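Local coordinates for pesticidial crystal protein CRY2AA (Bacillus thuringiensis serovar kurstaki, PDB 1I5P) that kills dipteran and lepidopteran larvae by binding to their midgut epithelial cells and promoting colloid-osmotic lysis, at residues T236-M241 and Y276-G281; T492-S497 and I622-T627; G540-L545 and I592-A597. All coordinates share one frame; numbering follows the deposited sequence.

Contact 1: T236-M241 and Y276-G281; sequences TRLHDM and YASGSG
His-239 and Arg-237 each donate one hydrogen bond to a backbone carbonyl of residues 276-281. The imidazole ND1 gives its N-H to Ser-278 O at 3.0 Å; the acceptor lies near the ring plane, while the donor sits above the carbonyl plane. With CG anti to the backbone N (chi1 174°), the ring extends from the first helical turn to reach this carbonyl. Arg-237, at the N-cap position, sends NH1 to Gly-281 O at 2.9 Å, a bond in the carbonyl plane that meets the guanidinium at its edge; NH1 is shared with Gln-284 O, its stronger partner. Water 1 accepts from Ser-278 N and donates weakly to His-239 O. Ser-280 OG sits over the centre of one face of the His-239 ring, 2.9 Å above its plane, with CB farther out along the same normal in a CH-pi contact (4.2 Å to the centroid). Ser-278 CB packs 3.9 Å from Leu-238 CD2, and His-239 CB rests against Ser-278 OG and Gly-279 O. The contact joins the start of helix 238-259, last of the N-terminal helical domain, to strand 275-278 and the loop after it, in the middle domain. Strand 462-469 flanks Ser-278, and helix 293-300 packs on Leu-238.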
ATOM      1  N   THR A 236      -7.758  13.970 -15.029  1.00 17.67           N
ATOM      2  CA  THR A 236      -9.086  13.613 -14.579  1.00 17.46           C
ATOM      3  C   THR A 236      -9.373  14.132 -13.179  1.00 15.89           C
ATOM      4  O   THR A 236      -8.492  14.663 -12.502  1.00 16.81           O
ATOM      5  CB  THR A 236      -9.230  12.085 -14.586  1.00 18.03           C
ATOM      6  OG1 THR A 236     -10.598  11.726 -14.356  1.00 23.51           O
ATOM      7  CG2 THR A 236      -8.340  11.472 -13.508  1.00 16.04           C
ATOM      8  N   ARG A 237     -10.613  13.981 -12.739  1.00 16.81           N
ATOM      9  CA  ARG A 237     -10.978  14.430 -11.403  1.00 17.83           C
ATOM     10  C   ARG A 237     -10.249  13.584 -10.358  1.00 16.23           C
ATOM     11  O   ARG A 237      -9.794  12.475 -10.654  1.00 14.85           O
ATOM     12  CB  ARG A 237     -12.486  14.329 -11.213  1.00 20.82           C
ATOM     13  CG  ARG A 237     -13.286  15.150 -12.212  1.00 28.32           C
ATOM     14  CD  ARG A 237     -14.541  15.666 -11.545  1.00 32.55           C
ATOM     15  NE  ARG A 237     -15.742  15.472 -12.349  1.00 39.78           N
ATOM     16  CZ  ARG A 237     -16.957  15.316 -11.829  1.00 42.25           C
ATOM     17  NH1 ARG A 237     -17.120  15.327 -10.510  1.00 40.84           N
ATOM     18  NH2 ARG A 237     -18.009  15.152 -12.621  1.00 44.07           N
ATOM     19  N   LEU A 238     -10.144  14.109  -9.139  1.00 14.23           N
ATOM     20  CA  LEU A 238      -9.445  13.408  -8.063  1.00 12.30           C
ATOM     21  C   LEU A 238      -9.900  11.970  -7.873  1.00 11.35           C
ATOM     22  O   LEU A 238      -9.080  11.048  -7.836  1.00 11.48           O
ATOM     23  CB  LEU A 238      -9.608  14.161  -6.738  1.00  9.44           C
ATOM     24  CG  LEU A 238      -8.769  13.608  -5.586  1.00  9.07           C
ATOM     25  CD1 LEU A 238      -7.301  13.633  -5.982  1.00  9.36           C
ATOM     26  CD2 LEU A 238      -8.994  14.430  -4.321  1.00  7.50           C
ATOM     27  N   HIS A 239     -11.209  11.781  -7.753  1.00 11.01           N
ATOM     28  CA  HIS A 239     -11.756  10.452  -7.555  1.00 13.18           C
ATOM     29  C   HIS A 239     -11.193   9.454  -8.570  1.00 14.30           C
ATOM     30  O   HIS A 239     -10.747   8.365  -8.205  1.00 14.17           O
ATOM     31  CB  HIS A 239     -13.279  10.484  -7.658  1.00 12.97           C
ATOM     32  CG  HIS A 239     -13.906   9.128  -7.610  1.00 16.83           C
ATOM     33  ND1 HIS A 239     -14.025   8.402  -6.445  1.00 13.52           N
ATOM     34  CD2 HIS A 239     -14.378   8.333  -8.599  1.00 16.09           C
ATOM     35  CE1 HIS A 239     -14.541   7.218  -6.718  1.00 14.10           C
ATOM     36  NE2 HIS A 239     -14.763   7.150  -8.019  1.00 15.41           N
ATOM     37  N   ASP A 240     -11.207   9.834  -9.845  1.00 15.15           N
ATOM     38  CA  ASP A 240     -10.713   8.958 -10.906  1.00 15.26           C
ATOM     39  C   ASP A 240      -9.203   8.759 -10.894  1.00 13.22           C
ATOM     40  O   ASP A 240      -8.713   7.681 -11.214  1.00 11.99           O
ATOM     41  CB  ASP A 240     -11.168   9.487 -12.266  1.00 19.65           C
ATOM     42  CG  ASP A 240     -12.656   9.300 -12.488  1.00 24.11           C
ATOM     43  OD1 ASP A 240     -13.270  10.151 -13.171  1.00 29.69           O
ATOM     44  OD2 ASP A 240     -13.207   8.297 -11.984  1.00 24.72           O
ATOM     45  N   MET A 241      -8.462   9.795 -10.525  1.00 11.37           N
ATOM     46  CA  MET A 241      -7.014   9.668 -10.461  1.00 12.10           C
ATOM     47  C   MET A 241      -6.641   8.659  -9.379  1.00 11.23           C
ATOM     48  O   MET A 241      -5.811   7.779  -9.598  1.00 11.78           O
ATOM     49  CB  MET A 241      -6.366  11.020 -10.154  1.00 11.34           C
ATOM     50  CG  MET A 241      -4.868  10.930  -9.918  1.00 12.24           C
ATOM     51  SD  MET A 241      -4.105  12.535  -9.763  1.00 16.72           S
ATOM     52  CE  MET A 241      -3.777  12.893 -11.473  1.00 15.36           C
ATOM     53  N   TYR A 276      -5.708   5.477  -1.644  1.00 11.73           N
ATOM     54  CA  TYR A 276      -6.443   6.698  -1.329  1.00 11.66           C
ATOM     55  C   TYR A 276      -7.805   6.711  -1.982  1.00 10.99           C
ATOM     56  O   TYR A 276      -7.951   6.339  -3.146  1.00  8.37           O
ATOM     57  CB  TYR A 276      -5.682   7.941  -1.791  1.00 10.13           C
ATOM     58  CG  TYR A 276      -4.233   7.949  -1.402  1.00  8.22           C
ATOM     59  CD1 TYR A 276      -3.260   7.426  -2.252  1.00  6.92           C
ATOM     60  CD2 TYR A 276      -3.829   8.476  -0.177  1.00 10.65           C
ATOM     61  CE1 TYR A 276      -1.912   7.435  -1.887  1.00  8.49           C
ATOM     62  CE2 TYR A 276      -2.492   8.484   0.197  1.00  6.99           C
ATOM     63  CZ  TYR A 276      -1.541   7.968  -0.655  1.00  9.20           C
ATOM     64  OH  TYR A 276      -0.219   7.998  -0.267  1.00 10.52           O
ATOM     65  N   ALA A 277      -8.798   7.154  -1.223  1.00  9.94           N
ATOM     66  CA  ALA A 277     -10.155   7.223  -1.725  1.00 11.61           C
ATOM     67  C   ALA A 277     -10.722   8.619  -1.529  1.00 12.01           C
ATOM     68  O   ALA A 277     -10.490   9.253  -0.498  1.00 13.21           O
ATOM     69  CB  ALA A 277     -11.025   6.204  -1.006  1.00 11.71           C
ATOM     70  N   SER A 278     -11.441   9.100  -2.535  1.00 10.88           N
ATOM     71  CA  SER A 278     -12.088  10.403  -2.460  1.00 13.45           C
ATOM     72  C   SER A 278     -13.503  10.162  -2.973  1.00 14.02           C
ATOM     73  O   SER A 278     -13.778   9.123  -3.575  1.00 13.84           O
ATOM     74  CB  SER A 278     -11.356  11.457  -3.311  1.00 14.60           C
ATOM     75  OG  SER A 278     -11.565  11.273  -4.702  1.00 13.64           O
ATOM     76  N   GLY A 279     -14.398  11.112  -2.741  1.00 13.71           N
ATOM     77  CA  GLY A 279     -15.773  10.919  -3.160  1.00 14.54           C
ATOM     78  C   GLY A 279     -16.129  11.166  -4.612  1.00 16.82           C
ATOM     79  O   GLY A 279     -15.463  11.929  -5.323  1.00 15.37           O
ATOM     80  N   SER A 280     -17.189  10.491  -5.047  1.00 16.00           N
ATOM     81  CA  SER A 280     -17.727  10.637  -6.391  1.00 16.80           C
ATOM     82  C   SER A 280     -18.838  11.665  -6.222  1.00 15.80           C
ATOM     83  O   SER A 280     -19.139  12.073  -5.102  1.00 14.81           O
ATOM     84  CB  SER A 280     -18.331   9.321  -6.888  1.00 16.87           C
ATOM     85  OG  SER A 280     -17.350   8.303  -6.967  1.00 22.07           O
ATOM     86  N   GLY A 281     -19.457  12.081  -7.319  1.00 16.27           N
ATOM     87  CA  GLY A 281     -20.516  13.063  -7.207  1.00 16.31           C
ATOM     88  C   GLY A 281     -20.221  14.273  -8.064  1.00 15.73           C
ATOM     89  O   GLY A 281     -19.107  14.428  -8.554  1.00 14.92           O
TER
HETATM   90  O   HOH W   1     -11.416   7.431  -5.025  1.00 11.94           O

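Contact 2: T492-S497 and I622-T627; sequences TGFTIS and IMFVPT
Phe-494 and Phe-624, an antiparallel hydrogen-bonded pair, lay their rings over one another in an offset stack. The planes differ by 8° and the centroids are 4.5 Å apart, so the CZ corner of Phe-494 sits over the rim of the Phe-624 ring, 3.5 Å from Phe-624 CD1. The chi1 of Phe-494, 63°, places its ring between the backbone N and the carbonyl carbon and swings it across to its partner, while Phe-624 CB lies off-centre over the Phe-494 ring in a CH-pi contact. Beside the stack, Ile-496 CD1 abuts Phe-624 CE1 at 3.8 Å, and the branched CB atoms of Ile-496 and Ile-622 meet at 3.9 Å. Thr-495 and Met-623 occupy the other face, with the methyl CG2 of Thr-495 against Met-623 CB. Gly-493, lacking a side chain, lets its CA come 2.9 Å from Phe-624 O; Pro-626 CD packs over its N. Backbone bonds pair Phe-494 with Phe-624 in both directions, and Ile-496 N donates to Ile-622 O at 2.8 Å. From strand 530-537 of another sheet, Tyr-534 packs on Ile-496 and Ile-622, and Leu-536 on Phe-624. This apolar layer between two sheets belongs to the lectin-like beta sandwich, a jelly roll, of the C-terminal domain.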
ATOM      1  N   THR A 492      10.310 -14.107  14.013  1.00 15.84           N
ATOM      2  CA  THR A 492      10.019 -13.769  12.628  1.00 16.24           C
ATOM      3  C   THR A 492      10.553 -12.365  12.350  1.00 14.56           C
ATOM      4  O   THR A 492      10.521 -11.501  13.230  1.00 12.73           O
ATOM      5  CB  THR A 492       8.495 -13.775  12.372  1.00 17.57           C
ATOM      6  OG1 THR A 492       7.963 -15.070  12.679  1.00 21.15           O
ATOM      7  CG2 THR A 492       8.193 -13.431  10.915  1.00 17.85           C
ATOM      8  N   GLY A 493      11.049 -12.142  11.134  1.00 12.46           N
ATOM      9  CA  GLY A 493      11.552 -10.824  10.781  1.00 13.61           C
ATOM     10  C   GLY A 493      10.387  -9.875  10.557  1.00 14.26           C
ATOM     11  O   GLY A 493       9.238 -10.312  10.501  1.00 15.61           O
ATOM     12  N   PHE A 494      10.664  -8.583  10.441  1.00 15.09           N
ATOM     13  CA  PHE A 494       9.599  -7.611  10.226  1.00 14.35           C
ATOM     14  C   PHE A 494      10.128  -6.304   9.657  1.00 14.26           C
ATOM     15  O   PHE A 494      11.306  -5.978   9.813  1.00 13.21           O
ATOM     16  CB  PHE A 494       8.851  -7.343  11.539  1.00 14.72           C
ATOM     17  CG  PHE A 494       9.702  -6.723  12.616  1.00 16.00           C
ATOM     18  CD1 PHE A 494       9.588  -5.369  12.919  1.00 16.78           C
ATOM     19  CD2 PHE A 494      10.612  -7.493  13.333  1.00 15.74           C
ATOM     20  CE1 PHE A 494      10.367  -4.787  13.922  1.00 17.77           C
ATOM     21  CE2 PHE A 494      11.399  -6.922  14.340  1.00 15.48           C
ATOM     22  CZ  PHE A 494      11.274  -5.567  14.633  1.00 18.80           C
ATOM     23  N   THR A 495       9.248  -5.552   9.001  1.00 12.11           N
ATOM     24  CA  THR A 495       9.630  -4.280   8.408  1.00 12.30           C
ATOM     25  C   THR A 495       9.005  -3.105   9.146  1.00 13.08           C
ATOM     26  O   THR A 495       8.053  -3.263   9.915  1.00 13.20           O
ATOM     27  CB  THR A 495       9.181  -4.176   6.932  1.00 10.37           C
ATOM     28  OG1 THR A 495       7.748  -4.194   6.877  1.00  9.18           O
ATOM     29  CG2 THR A 495       9.723  -5.331   6.119  1.00  7.24           C
ATOM     30  N   ILE A 496       9.558  -1.925   8.892  1.00 11.51           N
ATOM     31  CA  ILE A 496       9.070  -0.683   9.471  1.00 11.22           C
ATOM     32  C   ILE A 496       9.159   0.365   8.380  1.00 11.35           C
ATOM     33  O   ILE A 496      10.240   0.620   7.856  1.00 11.62           O
ATOM     34  CB  ILE A 496       9.942  -0.176  10.647  1.00 12.38           C
ATOM     35  CG1 ILE A 496       9.849  -1.131  11.840  1.00 11.26           C
ATOM     36  CG2 ILE A 496       9.480   1.226  11.055  1.00  6.42           C
ATOM     37  CD1 ILE A 496      10.672  -0.667  13.049  1.00 10.78           C
ATOM     38  N   SER A 497       8.027   0.961   8.024  1.00 12.89           N
ATOM     39  CA  SER A 497       8.037   1.987   7.002  1.00 13.43           C
ATOM     40  C   SER A 497       8.779   3.194   7.543  1.00 14.60           C
ATOM     41  O   SER A 497       8.532   3.633   8.673  1.00 14.25           O
ATOM     42  CB  SER A 497       6.614   2.407   6.624  1.00 13.53           C
ATOM     43  OG  SER A 497       6.647   3.612   5.877  1.00 13.64           O
ATOM     44  N   ILE A 622      12.977  -0.457   6.315  1.00 13.16           N
ATOM     45  CA  ILE A 622      13.726  -0.867   7.488  1.00 13.93           C
ATOM     46  C   ILE A 622      13.295  -2.303   7.724  1.00 14.24           C
ATOM     47  O   ILE A 622      12.123  -2.568   8.001  1.00 15.73           O
ATOM     48  CB  ILE A 622      13.349   0.004   8.715  1.00 13.97           C
ATOM     49  CG1 ILE A 622      13.663   1.474   8.421  1.00 13.53           C
ATOM     50  CG2 ILE A 622      14.108  -0.465   9.954  1.00 11.44           C
ATOM     51  CD1 ILE A 622      13.013   2.453   9.402  1.00 13.28           C
ATOM     52  N   MET A 623      14.224  -3.238   7.606  1.00 13.54           N
ATOM     53  CA  MET A 623      13.857  -4.628   7.806  1.00 18.10           C
ATOM     54  C   MET A 623      14.762  -5.410   8.732  1.00 16.04           C
ATOM     55  O   MET A 623      15.987  -5.393   8.594  1.00 15.78           O
ATOM     56  CB  MET A 623      13.755  -5.352   6.464  1.00 19.58           C
ATOM     57  CG  MET A 623      14.893  -5.066   5.536  1.00 29.28           C
ATOM     58  SD  MET A 623      14.405  -3.922   4.247  1.00 32.70           S
ATOM     59  CE  MET A 623      15.566  -4.414   2.977  1.00 26.54           C
ATOM     60  N   PHE A 624      14.131  -6.084   9.691  1.00 15.31           N
ATOM     61  CA  PHE A 624      14.832  -6.917  10.656  1.00 14.46           C
ATOM     62  C   PHE A 624      14.657  -8.350  10.178  1.00 14.13           C
ATOM     63  O   PHE A 624      13.532  -8.839  10.031  1.00 12.75           O
ATOM     64  CB  PHE A 624      14.239  -6.744  12.055  1.00 15.40           C
ATOM     65  CG  PHE A 624      14.345  -5.344  12.583  1.00 16.76           C
ATOM     66  CD1 PHE A 624      13.464  -4.363  12.159  1.00 16.33           C
ATOM     67  CD2 PHE A 624      15.349  -4.999  13.483  1.00 18.27           C
ATOM     68  CE1 PHE A 624      13.575  -3.054  12.620  1.00 16.95           C
ATOM     69  CE2 PHE A 624      15.470  -3.684  13.952  1.00 15.75           C
ATOM     70  CZ  PHE A 624      14.578  -2.715  13.515  1.00 16.57           C
ATOM     71  N   VAL A 625      15.777  -9.013   9.928  1.00 13.06           N
ATOM     72  CA  VAL A 625      15.759 -10.375   9.429  1.00 14.49           C
ATOM     73  C   VAL A 625      16.476 -11.313  10.397  1.00 13.64           C
ATOM     74  O   VAL A 625      17.506 -10.955  10.969  1.00 13.82           O
ATOM     75  CB  VAL A 625      16.447 -10.423   8.043  1.00 14.97           C
ATOM     76  CG1 VAL A 625      16.363 -11.818   7.454  1.00 16.95           C
ATOM     77  CG2 VAL A 625      15.789  -9.396   7.117  1.00 13.82           C
ATOM     78  N   PRO A 626      15.929 -12.522  10.608  1.00 13.83           N
ATOM     79  CA  PRO A 626      16.576 -13.465  11.518  1.00 14.66           C
ATOM     80  C   PRO A 626      18.027 -13.612  11.093  1.00 15.64           C
ATOM     81  O   PRO A 626      18.326 -13.783   9.906  1.00 16.88           O
ATOM     82  CB  PRO A 626      15.749 -14.725  11.326  1.00 12.05           C
ATOM     83  CG  PRO A 626      14.368 -14.148  11.164  1.00 10.99           C
ATOM     84  CD  PRO A 626      14.639 -13.059  10.143  1.00 14.48           C
ATOM     85  N   THR A 627      18.921 -13.528  12.069  1.00 16.82           N
ATOM     86  CA  THR A 627      20.359 -13.600  11.823  1.00 18.43           C
ATOM     87  C   THR A 627      20.860 -14.805  11.028  1.00 16.90           C
ATOM     88  O   THR A 627      21.878 -14.717  10.348  1.00 17.00           O
ATOM     89  CB  THR A 627      21.137 -13.542  13.156  1.00 20.99           C
ATOM     90  OG1 THR A 627      20.923 -14.753  13.891  1.00 23.44           O
ATOM     91  CG2 THR A 627      20.645 -12.369  13.996  1.00 21.66           C
TER

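Contact 3: G540-L545 and I592-A597; sequences GNSYNL and IGNIVA
Tyr-543 and Ile-595 exchange two backbone hydrogen bonds, Tyr-543 N to Ile-595 O at 2.8 Å and Ile-595 N to Tyr-543 O at 2.7 Å. Toward one end, Ala-597 N donates to Asn-541 O and Gly-540 N to Ala-597 O. At the other, Leu-545 N bonds Gly-593 O almost straight (177°), and Ile-592 N bonds Leu-545 O. Ile-592 and Gly-593 thus both face Leu-545, a classic beta bulge, and the positive phi of Gly-593 (145°) suits glycine. These antiparallel strands form part of one sheet of the C-terminal jelly-roll sandwich; Val-559 and Ile-561 of strand 555-561, in another sheet, cover Leu-545 and Ile-595. Among the apolar contacts, Leu-545 and Ile-592 lie alongside each other, pointing the same way, with CD2 of Leu-545 4.1 Å from CB of Ile-592. Leu-545 CB also meets Ile-595 CG2 at 4.1 Å, and Ala-597 CB approaches the edge of the Tyr-543 ring at CE1, 4.2 Å away; Tyr-491 meets this ring edge-to-face. The reverse face carries Ser-542, Asn-544, Asn-594 and Val-596; Ser-542 OG touches Val-596 CG2 at 3.6 Å and Asn-594 ND2 lies near Ser-542 CB. Of the polar groups, the Tyr-543 hydroxyl bonds Thr-492 O and Asn-539 ND2.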
ATOM      1  N   GLY A 540      12.596  -9.805  22.284  1.00 17.00           N
ATOM      2  CA  GLY A 540      13.725 -10.527  22.840  1.00 15.74           C
ATOM      3  C   GLY A 540      14.596 -11.252  21.833  1.00 17.29           C
ATOM      4  O   GLY A 540      15.528 -11.953  22.215  1.00 18.11           O
ATOM      5  N   ASN A 541      14.315 -11.096  20.547  1.00 16.98           N
ATOM      6  CA  ASN A 541      15.111 -11.774  19.530  1.00 16.96           C
ATOM      7  C   ASN A 541      16.163 -10.890  18.879  1.00 18.57           C
ATOM      8  O   ASN A 541      16.046  -9.665  18.863  1.00 17.44           O
ATOM      9  CB  ASN A 541      14.200 -12.348  18.442  1.00 17.07           C
ATOM     10  CG  ASN A 541      13.331 -13.473  18.947  1.00 17.67           C
ATOM     11  OD1 ASN A 541      13.822 -14.415  19.568  1.00 19.54           O
ATOM     12  ND2 ASN A 541      12.031 -13.389  18.681  1.00 17.52           N
ATOM     13  N   SER A 542      17.201 -11.527  18.351  1.00 19.92           N
ATOM     14  CA  SER A 542      18.263 -10.804  17.671  1.00 22.46           C
ATOM     15  C   SER A 542      18.059 -10.902  16.167  1.00 20.94           C
ATOM     16  O   SER A 542      17.728 -11.963  15.641  1.00 20.79           O
ATOM     17  CB  SER A 542      19.631 -11.371  18.045  1.00 25.12           C
ATOM     18  OG  SER A 542      20.082 -10.808  19.264  1.00 29.05           O
ATOM     19  N   TYR A 543      18.263  -9.787  15.477  1.00 20.49           N
ATOM     20  CA  TYR A 543      18.085  -9.740  14.034  1.00 17.99           C
ATOM     21  C   TYR A 543      19.201  -8.984  13.347  1.00 17.62           C
ATOM     22  O   TYR A 543      19.914  -8.195  13.972  1.00 17.27           O
ATOM     23  CB  TYR A 543      16.779  -9.017  13.670  1.00 14.85           C
ATOM     24  CG  TYR A 543      15.495  -9.608  14.214  1.00 15.32           C
ATOM     25  CD1 TYR A 543      15.036  -9.281  15.489  1.00 14.37           C
ATOM     26  CD2 TYR A 543      14.717 -10.469  13.433  1.00 12.25           C
ATOM     27  CE1 TYR A 543      13.828  -9.798  15.977  1.00 12.77           C
ATOM     28  CE2 TYR A 543      13.515 -10.992  13.911  1.00 12.06           C
ATOM     29  CZ  TYR A 543      13.077 -10.652  15.181  1.00 12.00           C
ATOM     30  OH  TYR A 543      11.895 -11.189  15.651  1.00 14.56           O
ATOM     31  N   ASN A 544      19.348  -9.230  12.050  1.00 17.96           N
ATOM     32  CA  ASN A 544      20.310  -8.482  11.255  1.00 18.86           C
ATOM     33  C   ASN A 544      19.466  -7.339  10.714  1.00 18.44           C
ATOM     34  O   ASN A 544      18.399  -7.563  10.136  1.00 16.28           O
ATOM     35  CB  ASN A 544      20.848  -9.301  10.082  1.00 24.09           C
ATOM     36  CG  ASN A 544      21.997 -10.193  10.472  1.00 28.67           C
ATOM     37  OD1 ASN A 544      22.876  -9.796  11.238  1.00 32.11           O
ATOM     38  ND2 ASN A 544      22.011 -11.408   9.932  1.00 29.14           N
ATOM     39  N   LEU A 545      19.924  -6.118  10.937  1.00 17.41           N
ATOM     40  CA  LEU A 545      19.203  -4.959  10.458  1.00 16.13           C
ATOM     41  C   LEU A 545      19.656  -4.614   9.053  1.00 17.23           C
ATOM     42  O   LEU A 545      20.853  -4.432   8.799  1.00 16.90           O
ATOM     43  CB  LEU A 545      19.435  -3.757  11.376  1.00 16.48           C
ATOM     44  CG  LEU A 545      18.844  -2.419  10.921  1.00 15.88           C
ATOM     45  CD1 LEU A 545      17.321  -2.495  10.913  1.00 17.42           C
ATOM     46  CD2 LEU A 545      19.315  -1.315  11.860  1.00 15.49           C
ATOM     47  N   ILE A 592      23.368  -3.475   8.057  1.00 20.22           N
ATOM     48  CA  ILE A 592      23.889  -2.628   9.121  1.00 19.55           C
ATOM     49  C   ILE A 592      24.573  -3.446  10.207  1.00 21.05           C
ATOM     50  O   ILE A 592      25.630  -3.074  10.705  1.00 21.27           O
ATOM     51  CB  ILE A 592      22.767  -1.796   9.770  1.00 17.69           C
ATOM     52  CG1 ILE A 592      22.035  -0.980   8.699  1.00 17.67           C
ATOM     53  CG2 ILE A 592      23.351  -0.880  10.828  1.00 13.02           C
ATOM     54  CD1 ILE A 592      22.942  -0.072   7.885  1.00 14.54           C
ATOM     55  N   GLY A 593      23.963  -4.563  10.575  1.00 22.73           N
ATOM     56  CA  GLY A 593      24.546  -5.398  11.604  1.00 23.35           C
ATOM     57  C   GLY A 593      23.508  -6.063  12.484  1.00 24.59           C
ATOM     58  O   GLY A 593      22.300  -5.875  12.308  1.00 21.75           O
ATOM     59  N   ASN A 594      23.990  -6.845  13.442  1.00 25.09           N
ATOM     60  CA  ASN A 594      23.132  -7.558  14.365  1.00 25.93           C
ATOM     61  C   ASN A 594      22.611  -6.652  15.477  1.00 25.26           C
ATOM     62  O   ASN A 594      23.364  -5.880  16.066  1.00 25.59           O
ATOM     63  CB  ASN A 594      23.897  -8.738  14.961  1.00 30.64           C
ATOM     64  CG  ASN A 594      23.097  -9.479  16.008  1.00 35.84           C
ATOM     65  OD1 ASN A 594      23.091  -9.105  17.183  1.00 39.00           O
ATOM     66  ND2 ASN A 594      22.405 -10.530  15.587  1.00 37.80           N
ATOM     67  N   ILE A 595      21.315  -6.745  15.752  1.00 21.07           N
ATOM     68  CA  ILE A 595      20.707  -5.941  16.791  1.00 19.38           C
ATOM     69  C   ILE A 595      19.785  -6.800  17.642  1.00 19.72           C
ATOM     70  O   ILE A 595      19.344  -7.867  17.213  1.00 17.82           O
ATOM     71  CB  ILE A 595      19.907  -4.743  16.195  1.00 20.45           C
ATOM     72  CG1 ILE A 595      18.634  -5.229  15.499  1.00 17.38           C
ATOM     73  CG2 ILE A 595      20.782  -3.970  15.226  1.00 20.32           C
ATOM     74  CD1 ILE A 595      17.421  -5.302  16.415  1.00 22.45           C
ATOM     75  N   VAL A 596      19.499  -6.330  18.853  1.00 20.91           N
ATOM     76  CA  VAL A 596      18.629  -7.058  19.766  1.00 22.45           C
ATOM     77  C   VAL A 596      17.333  -6.297  20.009  1.00 22.76           C
ATOM     78  O   VAL A 596      17.356  -5.160  20.474  1.00 24.22           O
ATOM     79  CB  VAL A 596      19.299  -7.280  21.136  1.00 24.42           C
ATOM     80  CG1 VAL A 596      18.497  -8.309  21.938  1.00 25.22           C
ATOM     81  CG2 VAL A 596      20.739  -7.740  20.953  1.00 23.91           C
ATOM     82  N   ALA A 597      16.206  -6.924  19.684  1.00 22.13           N
ATOM     83  CA  ALA A 597      14.900  -6.309  19.902  1.00 23.17           C
ATOM     84  C   ALA A 597      14.481  -6.643  21.334  1.00 23.86           C
ATOM     85  O   ALA A 597      13.588  -7.464  21.556  1.00 23.91           O
ATOM     86  CB  ALA A 597      13.879  -6.862  18.910  1.00 19.24           C
TER

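Contact 1 closes first along the chain, joining the N-terminal helical domain to the middle domain; contact 3 is then nested inside the long loop closed by contact 2, and both belong to the C-terminal beta sandwich. The centres of contacts 2 and 3 are about 9 Å apart. Four strands of their branched sheet follow one another, 493-496, 617-626, 541-550 and 585-597, joined between the contacts by a probable hydrogen bond from Asn-544 N to Val-625 O. Contact 1 lies across the chain's centre, about 35 Å from contact 2 and 43 Å from contact 3 between centres. Contact 1 thus links two domains, while contacts 2 and 3 build one sheet within the third.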